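Local coordinates for protein PHO85 cyclin PHO80 (Saccharomyces cerevisiae, PDB 2PMI) that partners the cyclin-dependent kinase PHO85 as its regulatory cyclin and keeps phosphate-starvation genes repressed when phosphate is plentiful, at residues I18-P24 / K240-P246; L23-F27 / L217-Y221. One frame throughout, in Å; residues are numbered along the deposited sequence.

Contact 1: I18-P24 / K240-P246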
# COMPACT_ATOMS: atom_id res chain seq x y z
N ILE B 18 16.45 -6.50 39.01
CA ILE B 18 16.56 -6.13 37.59
C ILE B 18 15.81 -4.87 37.20
O ILE B 18 14.74 -4.58 37.74
CB ILE B 18 16.07 -7.28 36.70
CG1 ILE B 18 14.84 -7.92 37.32
CG2 ILE B 18 17.18 -8.30 36.51
CD1 ILE B 18 14.35 -9.15 36.60
N PRO B 19 16.36 -4.09 36.25
CA PRO B 19 15.78 -2.84 35.75
C PRO B 19 14.28 -3.00 35.49
O PRO B 19 13.75 -4.11 35.57
CB PRO B 19 16.55 -2.59 34.46
CG PRO B 19 17.90 -3.15 34.76
CD PRO B 19 17.58 -4.44 35.49
N LYS B 20 13.59 -1.90 35.18
CA LYS B 20 12.15 -1.98 34.94
C LYS B 20 11.64 -0.89 34.01
O LYS B 20 10.96 0.03 34.45
CB LYS B 20 11.38 -1.90 36.26
CG LYS B 20 9.88 -2.11 36.11
CD LYS B 20 9.19 -2.07 37.46
CE LYS B 20 7.68 -2.11 37.33
NZ LYS B 20 7.03 -1.87 38.65
N VAL B 21 11.96 -1.01 32.73
CA VAL B 21 11.53 -0.03 31.74
C VAL B 21 10.01 -0.05 31.54
O VAL B 21 9.39 -1.09 31.63
CB VAL B 21 12.21 -0.30 30.38
CG1 VAL B 21 12.33 -1.79 30.17
CG2 VAL B 21 11.40 0.32 29.24
N ILE B 22 9.44 1.12 31.27
CA ILE B 22 8.00 1.26 31.04
C ILE B 22 7.84 1.65 29.58
O ILE B 22 8.29 2.71 29.18
CB ILE B 22 7.39 2.37 31.89
CG1 ILE B 22 7.48 1.99 33.37
CG2 ILE B 22 5.94 2.62 31.46
CD1 ILE B 22 7.30 3.17 34.32
N LEU B 23 7.17 0.80 28.81
CA LEU B 23 6.97 1.04 27.38
C LEU B 23 5.78 1.94 27.04
O LEU B 23 4.87 2.10 27.85
CB LEU B 23 6.79 -0.31 26.66
CG LEU B 23 7.90 -1.34 26.83
CD1 LEU B 23 7.28 -2.73 26.71
CD2 LEU B 23 9.01 -1.12 25.81
N PRO B 24 5.80 2.54 25.84
CA PRO B 24 4.80 3.44 25.25
C PRO B 24 3.61 2.64 24.75
O PRO B 24 3.76 1.48 24.38
CB PRO B 24 5.54 4.05 24.06
CG PRO B 24 6.98 3.82 24.35
CD PRO B 24 6.99 2.48 24.98
N LYS B 240 18.55 -8.62 30.39
CA LYS B 240 17.98 -8.76 31.72
C LYS B 240 17.10 -7.53 32.00
O LYS B 240 17.53 -6.60 32.68
CB LYS B 240 19.12 -8.87 32.74
CG LYS B 240 18.80 -9.72 33.96
CD LYS B 240 19.92 -9.71 34.99
CE LYS B 240 19.56 -10.52 36.23
NZ LYS B 240 20.50 -10.27 37.36
N VAL B 241 15.88 -7.53 31.47
CA VAL B 241 14.95 -6.40 31.65
C VAL B 241 13.49 -6.81 31.92
O VAL B 241 13.03 -7.85 31.45
CB VAL B 241 14.93 -5.48 30.39
CG1 VAL B 241 14.70 -4.05 30.81
CG2 VAL B 241 16.21 -5.63 29.59
N ASP B 242 12.77 -5.98 32.67
CA ASP B 242 11.37 -6.22 32.99
C ASP B 242 10.51 -5.16 32.31
O ASP B 242 10.41 -4.04 32.83
CB ASP B 242 11.13 -6.13 34.50
CG ASP B 242 11.48 -7.41 35.24
OD1 ASP B 242 11.38 -8.49 34.63
OD2 ASP B 242 11.83 -7.33 36.44
N TYR B 243 9.88 -5.50 31.19
CA TYR B 243 9.06 -4.51 30.50
C TYR B 243 7.64 -4.43 31.01
O TYR B 243 6.87 -5.38 30.91
CB TYR B 243 9.02 -4.78 29.00
CG TYR B 243 10.36 -4.71 28.33
CD1 TYR B 243 11.22 -5.81 28.33
CD2 TYR B 243 10.77 -3.54 27.67
CE1 TYR B 243 12.46 -5.75 27.70
CE2 TYR B 243 12.01 -3.48 27.04
CZ TYR B 243 12.85 -4.59 27.05
OH TYR B 243 14.07 -4.54 26.42
N VAL B 244 7.29 -3.26 31.54
CA VAL B 244 5.97 -2.99 32.08
C VAL B 244 5.21 -2.05 31.15
O VAL B 244 5.62 -0.91 30.95
CB VAL B 244 6.07 -2.31 33.46
CG1 VAL B 244 4.67 -1.99 33.99
CG2 VAL B 244 6.83 -3.21 34.43
N LEU B 245 4.10 -2.52 30.59
CA LEU B 245 3.32 -1.68 29.70
C LEU B 245 2.20 -1.02 30.49
O LEU B 245 1.35 -1.70 31.06
CB LEU B 245 2.76 -2.51 28.54
CG LEU B 245 1.88 -1.87 27.46
CD1 LEU B 245 2.55 -0.65 26.85
CD2 LEU B 245 1.61 -2.89 26.38
N PRO B 246 2.19 0.32 30.55
CA PRO B 246 1.20 1.14 31.26
C PRO B 246 -0.17 0.48 31.32
O PRO B 246 -0.73 0.10 30.29
CB PRO B 246 1.19 2.42 30.45
CG PRO B 246 2.64 2.58 30.14
CD PRO B 246 3.07 1.18 29.74
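Val21 and Val244 meet through their backbones where two loops of a helical cyclin, the segment 18-24 ahead of helix 32-51 and the segment 240-246 beyond helix 216-227, run in roughly the same direction and are joined by a single parallel beta bridge between Ile22 and Val244. Two hydrogen bonds make the bridge. Val244 N gives an almost perfectly straight bond to Val21 O, 3.0 Å long, while Leu23 N reaches Val244 O at 3.1 Å from above the carbonyl plane. Weaker CA-H...O contacts supplement them, with Lys20 CA directed at Asp242 O and Ile22 CA at Val244 O.

Apolar packing is concentrated on Tyr243. Val21 CG1, set between its backbone N and carbonyl carbon (chi1 37°), lies over one face of the ring, 3.9 Å from the centroid, and also touches Val241 CG1. Leu23 CD1 meets Tyr243 CB, and its CD2 approaches the ring obliquely. The phenol hydroxyl is hydrogen-bonded to Asp34, which ties the paired loops to helix 32-51.

At the Ile18 end, Asp242 OD1 is hydrogen-bonded to Phe231 N, and the extended aliphatic chain of Lys240 passes Ile18 at about a right angle, with Ile18 CG2 resting against it from CG to CE.

Contact 2: L23-F27 / L217-Y221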
# COMPACT_ATOMS: atom_id res chain seq x y z
N LEU B 23 7.17 0.80 28.81
CA LEU B 23 6.97 1.04 27.38
C LEU B 23 5.78 1.94 27.04
O LEU B 23 4.87 2.10 27.85
CB LEU B 23 6.79 -0.31 26.66
CG LEU B 23 7.90 -1.34 26.83
CD1 LEU B 23 7.28 -2.73 26.71
CD2 LEU B 23 9.01 -1.12 25.81
N PRO B 24 5.80 2.54 25.84
CA PRO B 24 4.80 3.44 25.25
C PRO B 24 3.61 2.64 24.75
O PRO B 24 3.76 1.48 24.38
CB PRO B 24 5.54 4.05 24.06
CG PRO B 24 6.98 3.82 24.35
CD PRO B 24 6.99 2.48 24.98
N ALA B 25 2.43 3.24 24.72
CA ALA B 25 1.26 2.52 24.23
C ALA B 25 1.40 2.28 22.73
O ALA B 25 0.73 1.42 22.16
CB ALA B 25 -0.01 3.31 24.52
N ASP B 26 2.29 3.04 22.10
CA ASP B 26 2.55 2.95 20.66
C ASP B 26 3.89 2.29 20.35
O ASP B 26 4.94 2.88 20.59
CB ASP B 26 2.52 4.36 20.06
CG ASP B 26 2.71 4.37 18.57
OD1 ASP B 26 2.62 5.47 17.99
OD2 ASP B 26 2.94 3.30 17.97
N PHE B 27 3.85 1.07 19.81
CA PHE B 27 5.08 0.33 19.50
C PHE B 27 6.04 1.08 18.57
O PHE B 27 7.20 0.70 18.43
CB PHE B 27 4.78 -1.08 18.93
CG PHE B 27 4.02 -1.10 17.62
CD1 PHE B 27 2.62 -1.13 17.60
CD2 PHE B 27 4.70 -1.16 16.40
CE1 PHE B 27 1.91 -1.21 16.40
CE2 PHE B 27 4.01 -1.23 15.20
CZ PHE B 27 2.61 -1.26 15.19
N LEU B 217 -1.33 -5.59 14.70
CA LEU B 217 0.00 -5.28 15.24
C LEU B 217 0.04 -4.75 16.66
O LEU B 217 0.96 -5.10 17.42
CB LEU B 217 0.76 -4.33 14.31
CG LEU B 217 1.10 -4.84 12.89
CD1 LEU B 217 1.98 -3.83 12.19
CD2 LEU B 217 1.83 -6.17 12.96
N ASP B 218 -0.94 -3.93 17.03
CA ASP B 218 -1.02 -3.42 18.40
C ASP B 218 -1.38 -4.61 19.29
O ASP B 218 -0.70 -4.92 20.27
CB ASP B 218 -2.12 -2.37 18.55
CG ASP B 218 -2.11 -1.34 17.44
OD1 ASP B 218 -1.95 -1.73 16.25
OD2 ASP B 218 -2.29 -0.14 17.76
N LYS B 219 -2.48 -5.29 18.92
CA LYS B 219 -2.96 -6.45 19.65
C LYS B 219 -1.79 -7.34 20.05
O LYS B 219 -1.70 -7.76 21.20
CB LYS B 219 -3.92 -7.27 18.79
CG LYS B 219 -4.64 -8.37 19.56
CD LYS B 219 -5.42 -9.32 18.65
CE LYS B 219 -4.49 -10.29 17.93
NZ LYS B 219 -5.21 -11.19 16.97
N TYR B 220 -0.90 -7.62 19.10
CA TYR B 220 0.26 -8.46 19.40
C TYR B 220 1.25 -7.76 20.31
O TYR B 220 1.81 -8.36 21.23
CB TYR B 220 0.96 -8.87 18.13
CG TYR B 220 0.28 -9.97 17.39
CD1 TYR B 220 0.93 -11.17 17.13
CD2 TYR B 220 -1.02 -9.81 16.91
CE1 TYR B 220 0.32 -12.18 16.43
CE2 TYR B 220 -1.64 -10.82 16.21
CZ TYR B 220 -0.97 -12.01 15.97
OH TYR B 220 -1.58 -13.00 15.25
N TYR B 221 1.49 -6.48 20.03
CA TYR B 221 2.42 -5.72 20.84
C TYR B 221 2.00 -5.89 22.29
O TYR B 221 2.76 -6.42 23.10
CB TYR B 221 2.41 -4.25 20.41
CG TYR B 221 3.18 -3.33 21.33
CD1 TYR B 221 4.50 -3.60 21.68
CD2 TYR B 221 2.58 -2.18 21.84
CE1 TYR B 221 5.20 -2.75 22.53
CE2 TYR B 221 3.26 -1.32 22.69
CZ TYR B 221 4.57 -1.61 23.03
OH TYR B 221 5.26 -0.75 23.86
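Two first torsions bring Tyr221 and Phe27 together. Tyr221 carries CG opposite its backbone N (chi1 170°), which sends the phenol ring from helix 216-227 across to the loop 23-27; Phe27 has CG between its N and carbonyl carbon (chi1 63°), and its ring extends back along the helix to Leu217 and Asp218.

The phenol is held at its end and over a face. Its OH donates a 2.7 Å hydrogen bond to Pro24 O, in the carbonyl plane, and Pro24 O in turn lies in the plane of the Tyr221 ring, at its edge. Phe27 CB sits over the ring centre in a CH-pi contact, 3.6 Å from the centroid and close to the ring normal. The bond pins the end of the ring, while the methylene over the face probably restrains its tilt. Leu23 CB lies beside the hydroxyl, the two side chains crossing at a slant.

The two aromatic rings themselves meet obliquely, their planes at 56°. Beyond them, Phe27 CZ rests 3.7 Å from Leu217 CB, while Asp218 OD1 stands at the ring edge near Phe27 CE1, the carboxylate turned nearly perpendicular to the ring. Asp218 also forms a salt bridge with Lys211.

Leu217 also packs on Met96 and Thr97 of helix 92-108. The contact as a whole exemplifies an irregular N-terminal segment packed against a late helix of an all-helical cyclin.

Contacts 1 and 2 use one N-terminal segment in succession, sharing Leu23 and Pro24, and their centres lie 13 Å apart on the same side of the chain's centre. Contact 1 is the outer one, about 22 Å from that centre against about 15 Å for contact 2, so the segment passes from a surface pairing with the last modelled segment, 240-246, to partly buried packing on helix 216-227. Leu23 links the two: its backbone N serves 240-246 and its side chain also touches Val225 of the helix. The partners meet directly as well, Leu245 CD1 packing 4.0 Å from Tyr221 OH. Thus regions near both ends of the modelled chain converge beside one helix.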